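Local coordinates for MdcA (Pseudomonas aeruginosa, PDB 5VIT), which forms the alpha subunit of malonate decarboxylase and probably transfers the acyl carrier protein from its acetyl thioester to malonate, at residues E37-A42 and D64-S69. Residues are numbered along the deposited sequence; the frame is centred on the assembly and turned at random.
Sequences EGLVAA and DFLSRS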
loop_
_atom_site.group_PDB
_atom_site.type_symbol
_atom_site.label_atom_id
_atom_site.label_comp_id
_atom_site.label_asym_id
_atom_site.label_seq_id
_atom_site.Cartn_x
_atom_site.Cartn_y
_atom_site.Cartn_z
ATOM N N GLU A 37 6.999 13.583 60.770
ATOM C CA GLU A 37 6.628 14.912 61.250
ATOM C C GLU A 37 7.677 15.980 60.915
ATOM O O GLU A 37 7.334 17.126 60.633
ATOM C CB GLU A 37 6.374 14.872 62.766
ATOM C CG GLU A 37 6.568 16.201 63.510
ATOM C CD GLU A 37 7.999 16.407 64.018
ATOM O OE1 GLU A 37 8.768 15.418 64.054
ATOM O OE2 GLU A 37 8.356 17.556 64.374
ATOM N N GLY A 38 8.952 15.612 60.941
ATOM C CA GLY A 38 9.998 16.583 60.678
ATOM C C GLY A 38 10.652 16.443 59.312
ATOM O O GLY A 38 11.787 16.896 59.129
ATOM N N LEU A 39 9.953 15.830 58.355
ATOM C CA LEU A 39 10.536 15.592 57.032
ATOM C C LEU A 39 10.861 16.912 56.344
ATOM O O LEU A 39 11.923 17.053 55.744
ATOM C CB LEU A 39 9.598 14.758 56.151
ATOM C CG LEU A 39 10.137 14.407 54.751
ATOM C CD1 LEU A 39 11.368 13.515 54.839
ATOM C CD2 LEU A 39 9.077 13.747 53.886
ATOM N N VAL A 40 9.957 17.882 56.451
ATOM C CA VAL A 40 10.171 19.189 55.841
ATOM C C VAL A 40 11.411 19.869 56.423
ATOM O O VAL A 40 12.185 20.505 55.700
ATOM C CB VAL A 40 8.939 20.100 56.017
ATOM C CG1 VAL A 40 9.216 21.492 55.487
ATOM C CG2 VAL A 40 7.738 19.493 55.305
ATOM N N ALA A 41 11.606 19.714 57.726
ATOM C CA ALA A 41 12.797 20.232 58.383
ATOM C C ALA A 41 14.025 19.475 57.895
ATOM O O ALA A 41 15.071 20.068 57.653
ATOM C CB ALA A 41 12.664 20.120 59.894
ATOM N N ALA A 42 13.885 18.160 57.760
ATOM C CA ALA A 42 14.971 17.323 57.273
ATOM C C ALA A 42 15.375 17.739 55.858
ATOM O O ALA A 42 16.554 17.819 55.552
ATOM C CB ALA A 42 14.567 15.857 57.306
ATOM N N ASP A 64 5.427 10.854 45.983
ATOM C CA ASP A 64 4.577 12.034 46.115
ATOM C C ASP A 64 4.556 12.604 47.545
ATOM O O ASP A 64 4.272 13.788 47.740
ATOM C CB ASP A 64 3.157 11.713 45.632
ATOM C CG ASP A 64 2.477 10.658 46.476
ATOM O OD1 ASP A 64 2.956 9.498 46.502
ATOM O OD2 ASP A 64 1.449 10.989 47.105
ATOM N N PHE A 65 4.887 11.783 48.537
ATOM C CA PHE A 65 5.048 12.316 49.882
ATOM C C PHE A 65 6.263 13.250 49.906
ATOM O O PHE A 65 6.167 14.395 50.349
ATOM C CB PHE A 65 5.191 11.197 50.912
ATOM C CG PHE A 65 5.403 11.696 52.318
ATOM C CD1 PHE A 65 4.680 12.779 52.798
ATOM C CD2 PHE A 65 6.316 11.077 53.161
ATOM C CE1 PHE A 65 4.872 13.244 54.092
ATOM C CE2 PHE A 65 6.508 11.527 54.455
ATOM C CZ PHE A 65 5.787 12.616 54.922
ATOM N N LEU A 66 7.396 12.756 49.407
ATOM C CA LEU A 66 8.604 13.567 49.266
ATOM C C LEU A 66 8.349 14.784 48.386
ATOM O O LEU A 66 8.821 15.889 48.660
ATOM C CB LEU A 66 9.744 12.729 48.679
ATOM C CG LEU A 66 10.198 11.558 49.546
ATOM C CD1 LEU A 66 11.442 10.903 48.951
ATOM C CD2 LEU A 66 10.453 12.026 50.976
ATOM N N SER A 67 7.598 14.564 47.318
ATOM C CA SER A 67 7.261 15.625 46.388
ATOM C C SER A 67 6.400 16.724 47.044
ATOM O O SER A 67 6.660 17.919 46.871
ATOM C CB SER A 67 6.535 15.028 45.180
ATOM O OG SER A 67 6.180 16.043 44.278
ATOM N N ARG A 68 5.368 16.326 47.783
ATOM C CA ARG A 68 4.527 17.309 48.470
ATOM C C ARG A 68 5.281 17.970 49.623
ATOM O O ARG A 68 5.087 19.153 49.906
ATOM C CB ARG A 68 3.243 16.660 48.989
ATOM C CG ARG A 68 2.340 16.134 47.895
ATOM C CD ARG A 68 1.107 15.511 48.487
ATOM N NE ARG A 68 1.429 14.563 49.551
ATOM C CZ ARG A 68 1.397 13.251 49.381
ATOM N NH1 ARG A 68 1.049 12.772 48.200
ATOM N NH2 ARG A 68 1.690 12.428 50.375
ATOM N N SER A 69 6.139 17.204 50.289
ATOM C CA SER A 69 6.909 17.744 51.407
ATOM C C SER A 69 7.953 18.759 50.941
ATOM O O SER A 69 8.221 19.729 51.640
ATOM C CB SER A 69 7.590 16.625 52.178
ATOM O OG SER A 69 6.668 15.614 52.531
#
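Two helices that precede and follow strand 52-55 in the chain, within the parallel sheet of its first half, pack here through one inserted leucine; the second, 64-70, is the beta-alpha-beta crossover helix between the adjacent strands 52-55 and 81-85. L39, in the first turn after the N-cap residue G38, sends its CD2 methyl among F65, L66 and S69 of the second helix. With CG anti to the backbone N (chi1 -178°), the L39 side chain is directed toward helix 64-70 and meets F65 coming from the opposite direction. CD2 settles over one face of the F65 ring as a CH-pi contact, 3.8 Å from the centroid but shifted toward the rim, so that L39 CD2 is nearest F65 CE2 at 3.4 Å. The same methyl touches the L66 CD2 methyl at 3.7 Å. Its third neighbour is polar: S69 OG approaches L39 CD2 to 3.3 Å. That hydroxyl is turned back onto its own helix, where S69 OG donates to F65 O over a short 2.5 Å, arriving from above the carbonyl plane at a C=O...O angle of 137°. F65 O also accepts the helical bond from S69 N, so one carbonyl holds both the backbone and the side chain of S69. The hydroxyl thus has its polar partner within the helix although a methyl lies against it. Beside this, V40 CG2 rests 3.7 Å from S69 O where the backbones come nearest; V40 itself is partly exposed, at the edge of an otherwise buried, largely apolar contact. Strand 212-215 lies against the same cluster, V214 touching both L39 and F65, while Q189 of strand 185-190 receives a hydrogen bond from L66 N; S67, touching H93, and R68, touching E92, join helix 64-70 to helix 91-98.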